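Local coordinates for protein 378aa long hypothetical citrate synthase (Sulfolobus tokodaii, PDB 1VGM) that is of unconfirmed function but belongs to the citrate synthase family, with a mostly helical fold and two subunits in its assembly, at residues C91-M96 / F331-A336; T191-A196 / V208-A213; L178-D183 / K270-L275; S152-F157 / E169-M174. All blocks are in the same frame, centred on the assembly; numbering follows the deposited sequence.

Contact 1: C91-M96 / F331-A336; sequences CDAIGM and FTSLFA
Ile94 reaches across to helix 331-353 with its long branch, laying CD1 3.9 Å from CG2 of Thr332. The two side chains meet at about a right angle, methyl against methyl. Because the chain of Ile94 turns at chi2 (-64°), the same CD1 also comes within 4.3 Å of CB of Ala336, one helical turn beyond Thr332. A branched aliphatic suits this place, since its long branch can reach the methyls of Thr332 and Ala336 together. Alongside, small side chains suit the place where Ser333 OG comes 3.1 Å from Ala93 CB. Thr332 is two-sided: CG2, anti to its backbone N, faces Ile94, whereas OG1 is hydrogen-bonded to Glu224, Gly221 and a bound glycerol. Behind this first shell, Asp92 is the N-cap of helix 93-108. Its OD1 accepts weak bonds from Ile94 N, at 2.8 Å but bent, and from Gly95 N, at 3.3 Å, which helps set the first turn that carries Ile94. Cys91, just before it, packs on Ser106 of the second subunit. In this mostly helical, citrate synthase-type fold the contact is flanked by helix 117-139, whose Ile135 touches Ala93, and by helix 203-214, whose Leu214 touches Thr332 and Ala336.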
loop_
_atom_site.group_PDB
_atom_site.type_symbol
_atom_site.label_atom_id
_atom_site.label_comp_id
_atom_site.label_asym_id
_atom_site.label_seq_id
_atom_site.Cartn_x
_atom_site.Cartn_y
_atom_site.Cartn_z
ATOM N N CYS A 91 -14.316 -2.154 13.935
ATOM C CA CYS A 91 -13.419 -2.054 12.782
ATOM C C CYS A 91 -12.326 -3.107 12.870
ATOM O O CYS A 91 -11.876 -3.463 13.957
ATOM C CB CYS A 91 -12.763 -0.670 12.695
ATOM S SG CYS A 91 -13.858 0.639 12.147
ATOM N N ASP A 92 -11.905 -3.601 11.716
ATOM C CA ASP A 92 -10.746 -4.470 11.632
ATOM C C ASP A 92 -9.477 -3.749 12.093
ATOM O O ASP A 92 -9.211 -2.616 11.684
ATOM C CB ASP A 92 -10.582 -4.958 10.192
ATOM C CG ASP A 92 -9.448 -5.937 10.043
ATOM O OD1 ASP A 92 -8.285 -5.516 10.174
ATOM O OD2 ASP A 92 -9.715 -7.127 9.807
ATOM N N ALA A 93 -8.696 -4.407 12.942
ATOM C CA ALA A 93 -7.538 -3.769 13.564
ATOM C C ALA A 93 -6.496 -3.316 12.536
ATOM O O ALA A 93 -5.888 -2.261 12.684
ATOM C CB ALA A 93 -6.896 -4.715 14.565
ATOM N N ILE A 94 -6.288 -4.109 11.496
ATOM C CA ILE A 94 -5.366 -3.716 10.438
ATOM C C ILE A 94 -5.881 -2.549 9.595
ATOM O O ILE A 94 -5.094 -1.722 9.135
ATOM C CB ILE A 94 -5.069 -4.888 9.501
ATOM C CG1 ILE A 94 -4.484 -6.052 10.305
ATOM C CG2 ILE A 94 -4.092 -4.448 8.422
ATOM C CD1 ILE A 94 -3.130 -5.740 10.954
ATOM N N GLY A 95 -7.195 -2.486 9.390
ATOM C CA GLY A 95 -7.815 -1.248 8.939
ATOM C C GLY A 95 -7.424 -0.049 9.789
ATOM O O GLY A 95 -7.024 1.004 9.282
ATOM N N MET A 96 -7.536 -0.204 11.100
ATOM C CA MET A 96 -7.218 0.895 11.988
ATOM C C MET A 96 -5.725 1.218 11.951
ATOM O O MET A 96 -5.323 2.383 11.997
ATOM C CB MET A 96 -7.687 0.557 13.404
ATOM C CG MET A 96 -9.220 0.544 13.531
ATOM S SD MET A 96 -9.826 -0.144 15.074
ATOM C CE MET A 96 -9.264 1.102 16.237
ATOM N N PHE A 331 -4.715 -10.892 16.822
ATOM C CA PHE A 331 -3.617 -11.796 16.510
ATOM C C PHE A 331 -2.783 -11.297 15.325
ATOM O O PHE A 331 -1.558 -11.230 15.410
ATOM C CB PHE A 331 -4.147 -13.206 16.234
ATOM C CG PHE A 331 -4.578 -13.949 17.474
ATOM C CD1 PHE A 331 -4.613 -13.312 18.706
ATOM C CD2 PHE A 331 -4.999 -15.273 17.397
ATOM C CE1 PHE A 331 -5.055 -13.981 19.846
ATOM C CE2 PHE A 331 -5.443 -15.948 18.532
ATOM C CZ PHE A 331 -5.474 -15.294 19.761
ATOM N N THR A 332 -3.438 -10.922 14.231
ATOM C CA THR A 332 -2.701 -10.451 13.062
ATOM C C THR A 332 -1.985 -9.121 13.282
ATOM O O THR A 332 -0.931 -8.874 12.692
ATOM C CB THR A 332 -3.624 -10.343 11.830
ATOM O OG1 THR A 332 -3.991 -11.666 11.411
ATOM C CG2 THR A 332 -2.910 -9.636 10.672
ATOM N N SER A 333 -2.544 -8.269 14.135
ATOM C CA SER A 333 -1.878 -7.018 14.493
ATOM C C SER A 333 -0.561 -7.292 15.219
ATOM O O SER A 333 0.418 -6.563 15.056
ATOM C CB SER A 333 -2.778 -6.167 15.395
ATOM O OG SER A 333 -3.957 -5.776 14.717
ATOM N N LEU A 334 -0.551 -8.337 16.033
ATOM C CA LEU A 334 0.649 -8.709 16.761
ATOM C C LEU A 334 1.691 -9.259 15.799
ATOM O O LEU A 334 2.890 -9.076 16.007
ATOM C CB LEU A 334 0.323 -9.753 17.826
ATOM C CG LEU A 334 -0.540 -9.260 18.988
ATOM C CD1 LEU A 334 -0.950 -10.454 19.829
ATOM C CD2 LEU A 334 0.236 -8.253 19.845
ATOM N N PHE A 335 1.233 -9.925 14.741
ATOM C CA PHE A 335 2.125 -10.301 13.644
ATOM C C PHE A 335 2.701 -9.050 12.985
ATOM O O PHE A 335 3.879 -8.998 12.673
ATOM C CB PHE A 335 1.375 -11.128 12.596
ATOM C CG PHE A 335 2.146 -11.327 11.317
ATOM C CD1 PHE A 335 2.991 -12.428 11.165
ATOM C CD2 PHE A 335 2.033 -10.414 10.266
ATOM C CE1 PHE A 335 3.730 -12.616 9.992
ATOM C CE2 PHE A 335 2.768 -10.587 9.082
ATOM C CZ PHE A 335 3.615 -11.696 8.942
ATOM N N ALA A 336 1.858 -8.046 12.766
ATOM C CA ALA A 336 2.301 -6.817 12.114
ATOM C C ALA A 336 3.306 -6.096 13.007
ATOM O O ALA A 336 4.299 -5.533 12.531
ATOM C CB ALA A 336 1.110 -5.918 11.839
#

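Contact 2: T191-A196 / V208-A213; sequences TAALVA and VAALAA
The carbonyl oxygen of Ala192 accepts one hydrogen bond, from Ala196 N at 3.1 Å, and has the methyl of Ala209 packed against it at 3.5 Å. The same pattern recurs in reverse on the partner helix, where Ala209 O takes the N-H of Ala213 and lies 3.5 Å from the CB of Ala192. The methyls of Ala192 and Ala209 thus rest on the facing backbone. Other methyls meet one another directly, Ala193 CB on Ala210 CB and Ala192 CB on Ala213 CB, each pair 4.0 Å apart; Ala196 closes the row against Ala209. With no side chain longer than a methyl between them, segments 191-196 and 208-213 run roughly antiparallel, at 148°, their axes 7.2 Å apart at closest. This tight pair contributes to the helical dimer interface, as in citrate synthases: Ala212 O and Ala213 O are hydrogen-bonded to Ser201 and Thr199 of the second subunit, and Val208 meets its own counterpart there. Chemically, this is cohesion without charge: dispersion between methyls and backbone, while the carbonyls of Ala192 and Ala209 bond within their helices and those of Ala212 and Ala213 accept from the second subunit.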
loop_
_atom_site.group_PDB
_atom_site.type_symbol
_atom_site.label_atom_id
_atom_site.label_comp_id
_atom_site.label_asym_id
_atom_site.label_seq_id
_atom_site.Cartn_x
_atom_site.Cartn_y
_atom_site.Cartn_z
ATOM N N THR A 191 6.062 -7.203 -0.146
ATOM C CA THR A 191 6.124 -6.826 -1.560
ATOM C C THR A 191 5.552 -5.423 -1.756
ATOM O O THR A 191 6.136 -4.592 -2.451
ATOM C CB THR A 191 5.333 -7.830 -2.442
ATOM O OG1 THR A 191 5.836 -9.153 -2.219
ATOM C CG2 THR A 191 5.458 -7.478 -3.932
ATOM N N ALA A 192 4.413 -5.156 -1.129
ATOM C CA ALA A 192 3.760 -3.863 -1.273
ATOM C C ALA A 192 4.631 -2.743 -0.687
ATOM O O ALA A 192 4.699 -1.648 -1.242
ATOM C CB ALA A 192 2.386 -3.891 -0.586
ATOM N N ALA A 193 5.305 -3.012 0.426
ATOM C CA ALA A 193 6.214 -2.013 0.998
ATOM C C ALA A 193 7.389 -1.722 0.056
ATOM O O ALA A 193 7.786 -0.575 -0.134
ATOM C CB ALA A 193 6.738 -2.487 2.350
ATOM N N LEU A 194 7.952 -2.771 -0.524
ATOM C CA LEU A 194 9.029 -2.595 -1.483
ATOM C C LEU A 194 8.565 -1.765 -2.680
ATOM O O LEU A 194 9.278 -0.867 -3.144
ATOM C CB LEU A 194 9.537 -3.955 -1.954
ATOM C CG LEU A 194 10.354 -4.685 -0.890
ATOM C CD1 LEU A 194 10.567 -6.147 -1.294
ATOM C CD2 LEU A 194 11.674 -3.959 -0.692
ATOM N N VAL A 195 7.367 -2.063 -3.174
ATOM C CA VAL A 195 6.845 -1.351 -4.325
ATOM C C VAL A 195 6.718 0.143 -4.021
ATOM O O VAL A 195 7.047 0.980 -4.858
ATOM C CB VAL A 195 5.470 -1.914 -4.755
ATOM C CG1 VAL A 195 4.837 -1.012 -5.809
ATOM C CG2 VAL A 195 5.637 -3.321 -5.302
ATOM N N ALA A 196 6.252 0.474 -2.820
ATOM C CA ALA A 196 6.179 1.874 -2.394
ATOM C C ALA A 196 7.570 2.486 -2.199
ATOM O O ALA A 196 7.799 3.646 -2.536
ATOM C CB ALA A 196 5.375 1.988 -1.102
ATOM N N VAL A 208 2.283 1.670 5.496
ATOM C CA VAL A 208 0.886 1.734 5.055
ATOM C C VAL A 208 0.607 0.674 3.982
ATOM O O VAL A 208 -0.344 -0.107 4.088
ATOM C CB VAL A 208 0.537 3.124 4.474
ATOM C CG1 VAL A 208 -0.809 3.067 3.768
ATOM C CG2 VAL A 208 0.499 4.161 5.588
ATOM N N ALA A 209 1.440 0.652 2.948
ATOM C CA ALA A 209 1.242 -0.258 1.823
ATOM C C ALA A 209 1.265 -1.715 2.287
ATOM O O ALA A 209 0.368 -2.494 1.952
ATOM C CB ALA A 209 2.327 -0.020 0.773
ATOM N N ALA A 210 2.287 -2.076 3.065
ATOM C CA ALA A 210 2.400 -3.424 3.624
ATOM C C ALA A 210 1.117 -3.818 4.346
ATOM O O ALA A 210 0.619 -4.936 4.206
ATOM C CB ALA A 210 3.591 -3.499 4.598
ATOM N N LEU A 211 0.590 -2.896 5.139
ATOM C CA LEU A 211 -0.557 -3.192 5.983
ATOM C C LEU A 211 -1.816 -3.416 5.135
ATOM O O LEU A 211 -2.653 -4.262 5.452
ATOM C CB LEU A 211 -0.767 -2.043 6.977
ATOM C CG LEU A 211 0.265 -1.992 8.115
ATOM C CD1 LEU A 211 0.123 -0.682 8.863
ATOM C CD2 LEU A 211 0.048 -3.184 9.072
ATOM N N ALA A 212 -1.937 -2.669 4.045
ATOM C CA ALA A 212 -3.075 -2.835 3.145
ATOM C C ALA A 212 -3.095 -4.239 2.512
ATOM O O ALA A 212 -4.140 -4.882 2.416
ATOM C CB ALA A 212 -3.035 -1.760 2.063
ATOM N N ALA A 213 -1.926 -4.713 2.099
ATOM C CA ALA A 213 -1.779 -6.088 1.632
ATOM C C ALA A 213 -2.050 -7.112 2.734
ATOM O O ALA A 213 -2.692 -8.135 2.494
ATOM C CB ALA A 213 -0.379 -6.289 1.065
#

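Contact 3: L178-D183 / K270-L275; sequences LILYTD and KIFKTL
Leu180 and Phe272 meet because each swings its CG beside its own backbone N, anti to the carbonyl carbon (chi1 -79° for Leu180), and the two side chains then pass one another, pointing opposite ways. This sets CD1 of Leu180 over the middle of the Phe272 ring, 3.4 Å from the centroid and 9° off the normal, a nearly ideal CH-pi contact. The fork of the leucine serves two partners: while CD1 sits on the ring, CD2 touches CD1 of Ile271 at 3.8 Å. A leucine is apt here, its two methyls dividing between a flat aromatic and a branched aliphatic. In the two-domain architecture of citrate synthases, helix 168-180 probably belongs to the larger domain and helix 267-280 to the smaller, so this apolar contact would lie where the domains meet. Just past the end of helix 168-180, Tyr181 offers one ring face to Phe272, and Tyr181 CE1 lies 4.0 Å from Phe272 CZ; the planes are inclined at 52°, and the centroids are 5.4 Å apart. The phenol OH of Tyr181 is hydrogen-bonded to Asp314 and Ser317, which probably helps to hold the ring in place, and a glycerol, probably from the crystallisation liquor, comes within about 4 Å of it, nearest atoms. At the helix end, Thr182 OG1 donates to Leu178 O at 2.7 Å. Tyr316, Ser317 and Val320 of helix 314-323 pack against Phe272.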
loop_
_atom_site.group_PDB
_atom_site.type_symbol
_atom_site.label_atom_id
_atom_site.label_comp_id
_atom_site.label_asym_id
_atom_site.label_seq_id
_atom_site.Cartn_x
_atom_site.Cartn_y
_atom_site.Cartn_z
ATOM N N LEU A 178 7.965 -11.303 19.175
ATOM C CA LEU A 178 8.449 -10.234 18.312
ATOM C C LEU A 178 9.633 -10.727 17.484
ATOM O O LEU A 178 9.754 -10.402 16.302
ATOM C CB LEU A 178 8.864 -9.021 19.156
ATOM C CG LEU A 178 7.687 -8.289 19.802
ATOM C CD1 LEU A 178 8.189 -7.321 20.859
ATOM C CD2 LEU A 178 6.899 -7.558 18.726
ATOM N N ILE A 179 10.500 -11.523 18.103
ATOM C CA ILE A 179 11.625 -12.120 17.384
ATOM C C ILE A 179 11.131 -13.119 16.339
ATOM O O ILE A 179 11.613 -13.140 15.204
ATOM C CB ILE A 179 12.602 -12.835 18.368
ATOM C CG1 ILE A 179 13.282 -11.795 19.265
ATOM C CG2 ILE A 179 13.670 -13.608 17.598
ATOM C CD1 ILE A 179 14.209 -12.389 20.309
ATOM N N LEU A 180 10.169 -13.949 16.730
ATOM C CA LEU A 180 9.773 -15.103 15.923
ATOM C C LEU A 180 9.152 -14.712 14.575
ATOM O O LEU A 180 9.345 -15.399 13.579
ATOM C CB LEU A 180 8.779 -15.975 16.707
ATOM C CG LEU A 180 9.380 -16.910 17.762
ATOM C CD1 LEU A 180 8.289 -17.393 18.730
ATOM C CD2 LEU A 180 10.041 -18.096 17.066
ATOM N N TYR A 181 8.404 -13.613 14.558
ATOM C CA TYR A 181 7.666 -13.187 13.374
ATOM C C TYR A 181 8.371 -12.040 12.621
ATOM O O TYR A 181 7.804 -11.453 11.697
ATOM C CB TYR A 181 6.263 -12.735 13.785
ATOM C CG TYR A 181 5.188 -13.811 13.782
ATOM C CD1 TYR A 181 4.185 -13.812 14.748
ATOM C CD2 TYR A 181 5.101 -14.747 12.750
ATOM C CE1 TYR A 181 3.109 -14.703 14.682
ATOM C CE2 TYR A 181 4.030 -15.648 12.675
ATOM C CZ TYR A 181 3.034 -15.615 13.643
ATOM O OH TYR A 181 1.947 -16.459 13.564
ATOM N N THR A 182 9.599 -11.714 13.015
ATOM C CA THR A 182 10.290 -10.545 12.468
ATOM C C THR A 182 10.462 -10.546 10.946
ATOM O O THR A 182 10.237 -9.522 10.301
ATOM C CB THR A 182 11.670 -10.367 13.143
ATOM O OG1 THR A 182 11.485 -9.711 14.407
ATOM C CG2 THR A 182 12.627 -9.537 12.255
ATOM N N ASP A 183 10.854 -11.677 10.367
ATOM C CA ASP A 183 10.944 -11.772 8.910
ATOM C C ASP A 183 10.866 -13.210 8.390
ATOM O O ASP A 183 11.248 -14.153 9.087
ATOM C CB ASP A 183 12.242 -11.124 8.420
ATOM C CG ASP A 183 12.246 -10.894 6.924
ATOM O OD1 ASP A 183 11.194 -10.496 6.387
ATOM O OD2 ASP A 183 13.297 -11.104 6.286
ATOM N N LYS A 270 8.006 -24.823 16.856
ATOM C CA LYS A 270 8.586 -25.480 18.022
ATOM C C LYS A 270 8.693 -24.505 19.193
ATOM O O LYS A 270 8.400 -24.851 20.333
ATOM C CB LYS A 270 9.980 -26.023 17.691
ATOM C CG LYS A 270 10.006 -27.257 16.797
ATOM C CD LYS A 270 11.430 -27.507 16.290
ATOM C CE LYS A 270 11.631 -28.919 15.769
ATOM N NZ LYS A 270 13.090 -29.233 15.625
ATOM N N ILE A 271 9.133 -23.285 18.907
ATOM C CA ILE A 271 9.376 -22.317 19.967
ATOM C C ILE A 271 8.053 -21.780 20.519
ATOM O O ILE A 271 7.861 -21.723 21.728
ATOM C CB ILE A 271 10.262 -21.146 19.459
ATOM C CG1 ILE A 271 11.635 -21.690 19.061
ATOM C CG2 ILE A 271 10.384 -20.066 20.532
ATOM C CD1 ILE A 271 12.503 -20.704 18.307
ATOM N N PHE A 272 7.129 -21.407 19.641
ATOM C CA PHE A 272 5.788 -21.033 20.093
ATOM C C PHE A 272 5.161 -22.123 20.963
ATOM O O PHE A 272 4.502 -21.836 21.970
ATOM C CB PHE A 272 4.875 -20.753 18.896
ATOM C CG PHE A 272 4.952 -19.342 18.388
ATOM C CD1 PHE A 272 5.300 -19.080 17.069
ATOM C CD2 PHE A 272 4.677 -18.274 19.228
ATOM C CE1 PHE A 272 5.377 -17.767 16.599
ATOM C CE2 PHE A 272 4.752 -16.966 18.770
ATOM C CZ PHE A 272 5.102 -16.710 17.453
ATOM N N LYS A 273 5.357 -23.376 20.574
ATOM C CA LYS A 273 4.773 -24.476 21.328
ATOM C C LYS A 273 5.322 -24.475 22.755
ATOM O O LYS A 273 4.561 -24.534 23.716
ATOM C CB LYS A 273 5.071 -25.817 20.646
ATOM C CG LYS A 273 4.391 -27.020 21.315
ATOM C CD LYS A 273 4.707 -28.316 20.588
ATOM C CE LYS A 273 4.328 -29.542 21.411
ATOM N NZ LYS A 273 2.862 -29.655 21.596
ATOM N N THR A 274 6.644 -24.393 22.887
ATOM C CA THR A 274 7.277 -24.408 24.200
ATOM C C THR A 274 6.802 -23.224 25.047
ATOM O O THR A 274 6.601 -23.354 26.252
ATOM C CB THR A 274 8.823 -24.362 24.080
ATOM O OG1 THR A 274 9.231 -23.103 23.532
ATOM C CG2 THR A 274 9.307 -25.441 23.162
ATOM N N LEU A 275 6.618 -22.070 24.416
ATOM C CA LEU A 275 5.962 -20.954 25.088
ATOM C C LEU A 275 4.563 -21.323 25.559
ATOM O O LEU A 275 4.225 -21.147 26.725
ATOM C CB LEU A 275 5.884 -19.749 24.154
ATOM C CG LEU A 275 7.226 -19.125 23.790
ATOM C CD1 LEU A 275 7.000 -18.023 22.771
ATOM C CD2 LEU A 275 7.917 -18.600 25.060
#

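Contact 4: S152-F157 / E169-M174; sequences SYAESF and EEIKAM
The backbones come closest at Glu155 and Ile171, CA to CA 5.5 Å, where segments 153-157 and 169-174 cross at 112° with axes 8.6 Å apart. A small residue suits so close an approach, and Ala154 is one: its CB lies 3.7 Å from the carbonyl O of Ile171 and 4.0 Å from CB of Met174. Ile171 spreads over the opposing helix by its branches, CG2 touching Ser152 OG at 3.6 Å and CD1 crossing the stem of Glu155 at a slant. That glutamate runs out extended, with CG anti to the backbone N (chi1 178°), which points the chain out past Ile171 while OE2 reaches the salt bridge with Lys165. Ser152 is the N-cap of helix 153-162: its OG, besides meeting the methyl, accepts from Glu155 N at 3.1 Å. At the far end Met174, bent at chi2 and chi3, brings its sulfur to the edge of the Phe157 ring. Met174 SD lies 4.0 Å from Phe157 CE2 and 82° off the ring normal, a Met-aromatic contact made near the ring plane. Leu337 of helix 331-353 touches both of these side chains. The contact is mainly dispersion, with Ser152 OG and Glu155 OE2 bonded to other partners; burying the carboxylate of Glu155 is probably made tolerable by the nearby lysine.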
loop_
_atom_site.group_PDB
_atom_site.type_symbol
_atom_site.label_atom_id
_atom_site.label_comp_id
_atom_site.label_asym_id
_atom_site.label_seq_id
_atom_site.Cartn_x
_atom_site.Cartn_y
_atom_site.Cartn_z
ATOM N N SER A 152 12.214 -2.925 29.071
ATOM C CA SER A 152 12.192 -3.516 27.736
ATOM C C SER A 152 11.013 -3.084 26.872
ATOM O O SER A 152 10.000 -2.593 27.371
ATOM C CB SER A 152 12.235 -5.048 27.831
ATOM O OG SER A 152 10.956 -5.590 28.103
ATOM N N TYR A 153 11.165 -3.265 25.564
ATOM C CA TYR A 153 10.130 -2.906 24.610
ATOM C C TYR A 153 8.882 -3.745 24.865
ATOM O O TYR A 153 7.767 -3.217 24.942
ATOM C CB TYR A 153 10.651 -3.131 23.184
ATOM C CG TYR A 153 9.658 -2.834 22.073
ATOM C CD1 TYR A 153 8.859 -3.847 21.534
ATOM C CD2 TYR A 153 9.556 -1.555 21.524
ATOM C CE1 TYR A 153 7.993 -3.596 20.471
ATOM C CE2 TYR A 153 8.694 -1.290 20.465
ATOM C CZ TYR A 153 7.920 -2.313 19.941
ATOM O OH TYR A 153 7.101 -2.064 18.867
ATOM N N ALA A 154 9.073 -5.054 25.012
ATOM C CA ALA A 154 7.945 -5.957 25.261
ATOM C C ALA A 154 7.180 -5.555 26.525
ATOM O O ALA A 154 5.954 -5.631 26.570
ATOM C CB ALA A 154 8.441 -7.398 25.385
ATOM N N GLU A 155 7.898 -5.130 27.558
ATOM C CA GLU A 155 7.231 -4.738 28.788
ATOM C C GLU A 155 6.440 -3.465 28.548
ATOM O O GLU A 155 5.264 -3.384 28.894
ATOM C CB GLU A 155 8.234 -4.513 29.925
ATOM C CG GLU A 155 7.555 -4.050 31.204
ATOM C CD GLU A 155 8.494 -3.964 32.388
ATOM O OE1 GLU A 155 9.662 -4.383 32.262
ATOM O OE2 GLU A 155 8.056 -3.471 33.447
ATOM N N SER A 156 7.084 -2.474 27.945
ATOM C CA SER A 156 6.413 -1.212 27.666
ATOM C C SER A 156 5.144 -1.399 26.840
ATOM O O SER A 156 4.133 -0.737 27.095
ATOM C CB SER A 156 7.362 -0.256 26.944
ATOM O OG SER A 156 8.372 0.192 27.831
ATOM N N PHE A 157 5.188 -2.296 25.854
ATOM C CA PHE A 157 4.011 -2.546 25.032
ATOM C C PHE A 157 2.920 -3.196 25.885
ATOM O O PHE A 157 1.765 -2.768 25.863
ATOM C CB PHE A 157 4.362 -3.446 23.839
ATOM C CG PHE A 157 3.168 -3.941 23.077
ATOM C CD1 PHE A 157 2.304 -3.042 22.451
ATOM C CD2 PHE A 157 2.883 -5.302 23.016
ATOM C CE1 PHE A 157 1.178 -3.495 21.760
ATOM C CE2 PHE A 157 1.759 -5.774 22.325
ATOM C CZ PHE A 157 0.898 -4.868 21.703
ATOM N N GLU A 169 7.195 -13.816 32.854
ATOM C CA GLU A 169 6.900 -14.822 31.837
ATOM C C GLU A 169 6.170 -14.183 30.658
ATOM O O GLU A 169 6.389 -14.548 29.500
ATOM C CB GLU A 169 6.030 -15.942 32.412
ATOM C CG GLU A 169 6.509 -16.513 33.734
ATOM C CD GLU A 169 5.934 -15.782 34.939
ATOM O OE1 GLU A 169 6.547 -14.789 35.397
ATOM O OE2 GLU A 169 4.864 -16.208 35.429
ATOM N N GLU A 170 5.292 -13.234 30.958
ATOM C CA GLU A 170 4.576 -12.531 29.905
ATOM C C GLU A 170 5.539 -11.708 29.051
ATOM O O GLU A 170 5.484 -11.757 27.823
ATOM C CB GLU A 170 3.491 -11.640 30.521
ATOM C CG GLU A 170 2.212 -12.401 30.823
ATOM C CD GLU A 170 1.296 -11.675 31.787
ATOM O OE1 GLU A 170 1.556 -10.496 32.106
ATOM O OE2 GLU A 170 0.307 -12.296 32.227
ATOM N N ILE A 171 6.431 -10.970 29.702
ATOM C CA ILE A 171 7.433 -10.183 28.991
ATOM C C ILE A 171 8.288 -11.063 28.081
ATOM O O ILE A 171 8.528 -10.721 26.921
ATOM C CB ILE A 171 8.354 -9.438 29.984
ATOM C CG1 ILE A 171 7.511 -8.528 30.886
ATOM C CG2 ILE A 171 9.376 -8.617 29.227
ATOM C CD1 ILE A 171 8.242 -8.041 32.140
ATOM N N LYS A 172 8.746 -12.197 28.609
ATOM C CA LYS A 172 9.598 -13.101 27.842
ATOM C C LYS A 172 8.859 -13.695 26.631
ATOM O O LYS A 172 9.438 -13.828 25.547
ATOM C CB LYS A 172 10.121 -14.235 28.738
ATOM C CG LYS A 172 11.304 -13.849 29.629
ATOM C CD LYS A 172 11.661 -14.957 30.624
ATOM C CE LYS A 172 10.641 -15.034 31.752
ATOM N NZ LYS A 172 10.995 -16.027 32.813
ATOM N N ALA A 173 7.589 -14.050 26.815
ATOM C CA ALA A 173 6.789 -14.626 25.730
ATOM C C ALA A 173 6.514 -13.610 24.622
ATOM O O ALA A 173 6.470 -13.962 23.446
ATOM C CB ALA A 173 5.463 -15.174 26.281
ATOM N N MET A 174 6.318 -12.353 25.005
ATOM C CA MET A 174 6.055 -11.290 24.044
ATOM C C MET A 174 7.329 -10.957 23.263
ATOM O O MET A 174 7.296 -10.773 22.041
ATOM C CB MET A 174 5.549 -10.043 24.775
ATOM C CG MET A 174 5.082 -8.915 23.854
ATOM S SD MET A 174 3.570 -9.303 22.935
ATOM C CE MET A 174 4.112 -9.040 21.223
#

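Contact 1 is the meeting place of the set, touching each of the other three. Toward contact 2, about 15 Å away between centres, CG2 of Ile94 presses on Leu211 O at 3.3 Å. Toward contact 3, Phe335 meets Tyr181 edge-to-face, Phe335 CD1 to Tyr181 CD2 3.5 Å; toward contact 4, CD2 of Leu334 packs on CE2 of Phe157 at 3.8 Å. Contacts 3 and 4 share helix 168-180, and Tyr153 touches Leu178 there. Contact 2 stands apart from both, on the opposite side of the chain's centre and about 23 and 27 Å away between centres. Contacts 1 and 2 reach the second subunit, whereas glycerol, probably from the crystallisation liquor, lies near contacts 1 and 3 and may mark a pocket.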